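Local coordinates for putative immunoglobulin A1 protease (Bacteroides ovatus, PDB 3N6Z), which probably acts as a protease, perhaps on immunoglobulin A1, though neither activity nor substrate is established, at residues M53-I58 against A82-W87; S268-N273 against G284-V289. One frame throughout, in Å; residues are numbered along the deposited sequence. Where two conformers were deposited one is given.

Interaction 1 (M53-I58 against A82-W87); sequences MNATQI and AGIDDW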
loop_
_atom_site.group_PDB
_atom_site.type_symbol
_atom_site.label_atom_id
_atom_site.label_comp_id
_atom_site.label_asym_id
_atom_site.label_seq_id
_atom_site.Cartn_x
_atom_site.Cartn_y
_atom_site.Cartn_z
HETATM N N MSE A 53 -8.313 -18.474 10.598
HETATM C CA MSE A 53 -8.432 -19.611 9.658
HETATM C C MSE A 53 -9.498 -19.461 8.593
HETATM O O MSE A 53 -9.538 -20.258 7.662
HETATM C CB MSE A 53 -8.703 -20.900 10.445
HETATM C CG MSE A 53 -7.619 -21.255 11.486
HETATM SE SE MSE A 53 -5.925 -21.607 10.698
HETATM C CE MSE A 53 -6.320 -23.248 9.765
ATOM N N ASN A 54 -10.383 -18.490 8.735
ATOM C CA ASN A 54 -11.466 -18.273 7.779
ATOM C C ASN A 54 -11.952 -16.831 7.863
ATOM O O ASN A 54 -11.477 -16.068 8.715
ATOM C CB ASN A 54 -12.588 -19.300 8.002
ATOM C CG ASN A 54 -13.235 -19.188 9.339
ATOM O OD1 ASN A 54 -13.516 -18.091 9.811
ATOM N ND2 ASN A 54 -13.540 -20.323 9.942
ATOM N N ALA A 55 -12.882 -16.448 7.007
ATOM C CA ALA A 55 -13.347 -15.059 6.942
ATOM C C ALA A 55 -14.220 -14.660 8.109
ATOM O O ALA A 55 -14.294 -13.479 8.449
ATOM C CB ALA A 55 -14.063 -14.778 5.616
ATOM N N THR A 56 -14.866 -15.616 8.749
ATOM C CA THR A 56 -15.668 -15.268 9.917
ATOM C C THR A 56 -14.717 -14.821 11.038
ATOM O O THR A 56 -14.952 -13.814 11.724
ATOM C CB THR A 56 -16.493 -16.438 10.384
ATOM O OG1 THR A 56 -17.330 -16.883 9.318
ATOM C CG2 THR A 56 -17.368 -16.055 11.586
ATOM N N GLN A 57 -13.614 -15.545 11.187
ATOM C CA GLN A 57 -12.583 -15.154 12.145
ATOM C C GLN A 57 -11.933 -13.804 11.785
ATOM O O GLN A 57 -11.634 -12.997 12.673
ATOM C CB GLN A 57 -11.564 -16.277 12.336
ATOM C CG GLN A 57 -12.156 -17.526 12.997
ATOM C CD GLN A 57 -11.177 -18.664 13.163
ATOM O OE1 GLN A 57 -10.044 -18.564 12.791
ATOM N NE2 GLN A 57 -11.652 -19.784 13.680
ATOM N N ILE A 58 -11.667 -13.553 10.513
ATOM C CA ILE A 58 -11.092 -12.280 10.154
ATOM C C ILE A 58 -12.038 -11.120 10.505
ATOM O O ILE A 58 -11.583 -10.025 10.888
ATOM C CB ILE A 58 -10.587 -12.228 8.669
ATOM C CG1 ILE A 58 -9.298 -11.405 8.564
ATOM C CG2 ILE A 58 -11.633 -11.723 7.724
ATOM C CD1 ILE A 58 -8.583 -11.572 7.224
ATOM N N ALA A 82 -15.125 -13.431 -0.001
ATOM C CA ALA A 82 -16.302 -13.338 -0.868
ATOM C C ALA A 82 -17.567 -13.345 -0.035
ATOM O O ALA A 82 -17.682 -14.106 0.926
ATOM C CB ALA A 82 -16.310 -14.469 -1.887
ATOM N N GLY A 83 -18.523 -12.500 -0.422
ATOM C CA GLY A 83 -19.787 -12.435 0.270
ATOM C C GLY A 83 -19.815 -11.622 1.532
ATOM O O GLY A 83 -20.881 -11.504 2.169
ATOM N N ILE A 84 -18.673 -11.038 1.907
ATOM C CA ILE A 84 -18.566 -10.199 3.119
ATOM C C ILE A 84 -18.812 -8.751 2.730
ATOM O O ILE A 84 -18.018 -8.166 1.980
ATOM C CB ILE A 84 -17.177 -10.318 3.811
ATOM C CG1 ILE A 84 -16.883 -11.767 4.230
ATOM C CG2 ILE A 84 -17.047 -9.324 4.994
ATOM C CD1 ILE A 84 -18.008 -12.460 4.924
ATOM N N ASP A 85 -19.903 -8.190 3.258
ATOM C CA ASP A 85 -20.369 -6.836 2.978
ATOM C C ASP A 85 -20.167 -5.855 4.130
ATOM O O ASP A 85 -20.400 -4.658 3.975
ATOM C CB ASP A 85 -21.881 -6.868 2.689
ATOM C CG ASP A 85 -22.231 -7.616 1.428
ATOM O OD1 ASP A 85 -21.387 -7.757 0.532
ATOM O OD2 ASP A 85 -23.408 -8.038 1.353
ATOM N N ASP A 86 -19.779 -6.356 5.300
ATOM C CA ASP A 86 -19.810 -5.518 6.517
ATOM C C ASP A 86 -18.463 -4.991 6.980
ATOM O O ASP A 86 -18.344 -4.518 8.127
ATOM C CB ASP A 86 -20.513 -6.275 7.686
ATOM C CG ASP A 86 -19.731 -7.488 8.192
ATOM O OD1 ASP A 86 -18.828 -7.984 7.498
ATOM O OD2 ASP A 86 -20.060 -8.002 9.293
ATOM N N TRP A 87 -17.431 -5.044 6.130
ATOM C CA TRP A 87 -16.135 -4.544 6.585
ATOM C C TRP A 87 -16.133 -3.027 6.635
ATOM O O TRP A 87 -16.461 -2.376 5.653
ATOM C CB TRP A 87 -15.034 -4.992 5.658
ATOM C CG TRP A 87 -13.688 -4.789 6.238
ATOM C CD1 TRP A 87 -12.841 -3.727 6.012
ATOM C CD2 TRP A 87 -12.984 -5.683 7.096
ATOM N NE1 TRP A 87 -11.663 -3.904 6.700
ATOM C CE2 TRP A 87 -11.709 -5.119 7.336
ATOM C CE3 TRP A 87 -13.283 -6.933 7.665
ATOM C CZ2 TRP A 87 -10.756 -5.761 8.121
ATOM C CZ3 TRP A 87 -12.325 -7.557 8.442
ATOM C CH2 TRP A 87 -11.096 -6.966 8.685
#
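I58 and A55, on the side of the short helix 55-58 that faces the loop 82-87, meet W87 and I84 at two separate points. The apolar contacts are light. The methyl CB of A55 lies 4.4 Å from CG1 of I84, and both side chains leave their backbones toward one another. I58 CG2 lies 4.3 Å from CZ3 of W87. I79, on strand 79-80, touches both A55 and I58 and so extends this apolar patch. The closest approach is made by a carbonyl: I58 O sits in the plane of the indole, at the edge of its six-membered ring, 3.6 Å from CZ3 and 3.8 Å from CH2 of W87. The oxygen, partly negative, thus probably meets the slightly positive C-H rim and not the pi face. With its CG anti to the backbone N (chi1 -166°), W87 turns this rim toward the helix. Its indole is further fixed by stacking on F122, by an edge-to-face contact with F112 and by NE1 donating to F122 O. The site lies at the N-terminal end of a parallel beta-solenoid, where helix 55-58 follows strand 50-52 and the loop follows strand 79-80. No hydrogen bond joins the two segments, and the polar bonds organise each side separately. N54 is the N-cap: Q57 N donates to its OD1 at 2.9 Å, almost straight (168° at the hydrogen). The extended side chain of Q57 reaches back past the start of the helix, where OE1 takes the N-H of M53, a selenomethionine, at 2.8 Å; that donor is tilted 32° from the carbonyl plane. On the loop side, D86 OD2 forms a salt bridge with R59, just after helix 55-58, and D86 O accepts from R62 of helix 61-64.

Interaction 2 (S268-N273 against G284-V289); sequences SAAWSN and GRIVGV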
loop_
_atom_site.group_PDB
_atom_site.type_symbol
_atom_site.label_atom_id
_atom_site.label_comp_id
_atom_site.label_asym_id
_atom_site.label_seq_id
_atom_site.Cartn_x
_atom_site.Cartn_y
_atom_site.Cartn_z
ATOM N N SER A 268 13.588 0.501 -6.688
ATOM C CA SER A 268 12.173 0.406 -7.025
ATOM C C SER A 268 11.952 0.586 -8.501
ATOM O O SER A 268 12.822 1.095 -9.236
ATOM C CB SER A 268 11.365 1.395 -6.174
ATOM O OG SER A 268 11.442 1.023 -4.763
ATOM N N ALA A 269 10.792 0.145 -8.980
ATOM C CA ALA A 269 10.528 0.188 -10.416
ATOM C C ALA A 269 9.055 0.455 -10.746
ATOM O O ALA A 269 8.134 -0.091 -10.102
ATOM C CB ALA A 269 10.949 -1.141 -11.083
ATOM N N ALA A 270 8.837 1.261 -11.777
ATOM C CA ALA A 270 7.510 1.542 -12.310
ATOM C C ALA A 270 7.271 0.690 -13.544
ATOM O O ALA A 270 8.072 0.726 -14.493
ATOM C CB ALA A 270 7.366 3.049 -12.652
ATOM N N TRP A 271 6.170 -0.030 -13.548
ATOM C CA TRP A 271 5.780 -0.859 -14.678
ATOM C C TRP A 271 4.306 -0.694 -14.991
ATOM O O TRP A 271 3.681 -1.566 -15.615
ATOM C CB TRP A 271 6.192 -2.315 -14.408
ATOM C CG TRP A 271 6.481 -3.181 -15.561
ATOM C CD1 TRP A 271 5.984 -3.088 -16.828
ATOM C CD2 TRP A 271 7.301 -4.352 -15.533
ATOM N NE1 TRP A 271 6.505 -4.102 -17.609
ATOM C CE2 TRP A 271 7.301 -4.897 -16.834
ATOM C CE3 TRP A 271 8.049 -4.978 -14.539
ATOM C CZ2 TRP A 271 8.012 -6.075 -17.158
ATOM C CZ3 TRP A 271 8.755 -6.123 -14.850
ATOM C CH2 TRP A 271 8.725 -6.664 -16.150
ATOM N N SER A 272 3.752 0.472 -14.645
ATOM C CA SER A 272 2.348 0.813 -14.868
ATOM C C SER A 272 2.203 1.849 -15.981
ATOM O O SER A 272 3.006 2.771 -16.085
ATOM C CB SER A 272 1.755 1.419 -13.592
ATOM O OG SER A 272 1.788 0.503 -12.528
ATOM N N ASN A 273 1.118 1.757 -16.754
ATOM C CA ASN A 273 0.684 2.872 -17.584
ATOM C C ASN A 273 0.077 3.966 -16.694
ATOM O O ASN A 273 -0.653 3.653 -15.740
ATOM C CB ASN A 273 -0.347 2.397 -18.604
ATOM C CG ASN A 273 0.224 1.389 -19.583
ATOM O OD1 ASN A 273 1.383 1.505 -19.988
ATOM N ND2 ASN A 273 -0.589 0.410 -19.991
ATOM N N GLY A 284 4.808 11.464 -13.513
ATOM C CA GLY A 284 6.221 11.068 -13.343
ATOM C C GLY A 284 6.302 9.555 -13.343
ATOM O O GLY A 284 5.489 8.875 -12.685
ATOM N N ARG A 285 7.279 8.981 -14.031
ATOM C CA ARG A 285 7.353 7.511 -14.035
ATOM C C ARG A 285 7.467 7.009 -12.604
ATOM O O ARG A 285 6.924 5.953 -12.291
ATOM C CB ARG A 285 8.455 6.961 -14.923
ATOM C CG ARG A 285 8.346 7.378 -16.370
ATOM C CD ARG A 285 9.263 6.577 -17.298
ATOM N NE ARG A 285 10.671 6.851 -17.025
ATOM C CZ ARG A 285 11.653 6.805 -17.921
ATOM N NH1 ARG A 285 11.411 6.400 -19.163
ATOM N NH2 ARG A 285 12.877 7.163 -17.556
ATOM N N ILE A 286 8.220 7.716 -11.745
ATOM C CA ILE A 286 8.362 7.308 -10.332
ATOM C C ILE A 286 7.479 8.153 -9.401
ATOM O O ILE A 286 6.699 7.608 -8.593
ATOM C CB ILE A 286 9.847 7.341 -9.858
ATOM C CG1 ILE A 286 10.796 6.654 -10.872
ATOM C CG2 ILE A 286 10.013 6.673 -8.469
ATOM C CD1 ILE A 286 10.469 5.175 -11.100
ATOM N N VAL A 287 7.658 9.473 -9.442
ATOM C CA VAL A 287 6.976 10.418 -8.537
ATOM C C VAL A 287 6.321 11.521 -9.358
ATOM O O VAL A 287 6.962 12.112 -10.246
ATOM C CB VAL A 287 7.943 11.060 -7.519
ATOM C CG1 VAL A 287 7.189 11.996 -6.604
ATOM C CG2 VAL A 287 8.738 10.000 -6.740
ATOM N N GLY A 288 5.071 11.853 -9.016
ATOM C CA GLY A 288 4.290 12.853 -9.769
ATOM C C GLY A 288 4.324 14.314 -9.360
ATOM O O GLY A 288 4.130 15.175 -10.236
ATOM N N VAL A 289 4.566 14.613 -8.078
ATOM C CA VAL A 289 4.486 15.981 -7.557
ATOM C C VAL A 289 5.536 16.231 -6.496
ATOM O O VAL A 289 5.708 15.412 -5.574
ATOM C CB VAL A 289 3.109 16.290 -6.879
ATOM C CG1 VAL A 289 2.991 17.807 -6.526
ATOM C CG2 VAL A 289 1.943 15.817 -7.728
#
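The backbones come nearest at A270 and I286, whose CA atoms are 6.2 Å apart, and no hydrogen bond passes between S268-N273 and G284-V289; instead, strand 268-270 bonds through S268 and A270 to strand 299-302 and its approach, and through A269 to C237. A270 carries the contact from its side. Its CB points at the bend between strands 282-284 and 287-289 and comes 3.0 Å from R285 O, a very tight approach for a methyl and a carbonyl oxygen. The C=O of R285 meets that methyl at about 138°, so the oxygen arrives obliquely. I286 adds an apolar touch beside it: with CG1 anti to the carbonyl carbon (chi1 -47°) and chi2 at -61°, the chain bends so that CD1 reaches 4.1 Å from A270 CB, although the CB of I286 does not itself aim at the strand. The same side chain packs on F327 and C299. R285 contributes its backbone to the contact, and its guanidinium runs off to one side: NE donates to H328 O, while NH2 binds G329 O and forms a salt bridge with D318. These bonds hold NE and NH2 and tie R285 to the chain at H328-G329 and to D318. Across strand 268-270, the alternate side chain A269 turns away from the bend and meets L337 of helix 334-344, where W271 also packs. I286 and V287 both face F327, a classic beta bulge at the start of strand 287-289. A methyl of one face meeting the bend between two others is the inward packing of a parallel beta-solenoid, whose coils turn from face to face.

Overall arrangement
After helix 33-37 near the N terminus, the chain forms strand 50-52 and helix 55-58, then runs through 23 intervening residues before the loop 82-87 returns to that helix and closes interaction 1. The coils of the solenoid then accumulate, strand stacking on strand in parallel, until 268-273; after ten further residues, the bend at R285 and I286, within 284-289, closes the shorter loop of interaction 2. The centres of interactions 1 and 2, which neither nest nor cross, are about 34 Å apart, on opposite sides of the chain's centre. Interaction 1 ties the short helix 55-58 at the N-terminal end to a coil connection, whereas interaction 2 joins different faces across the interior of a later coil.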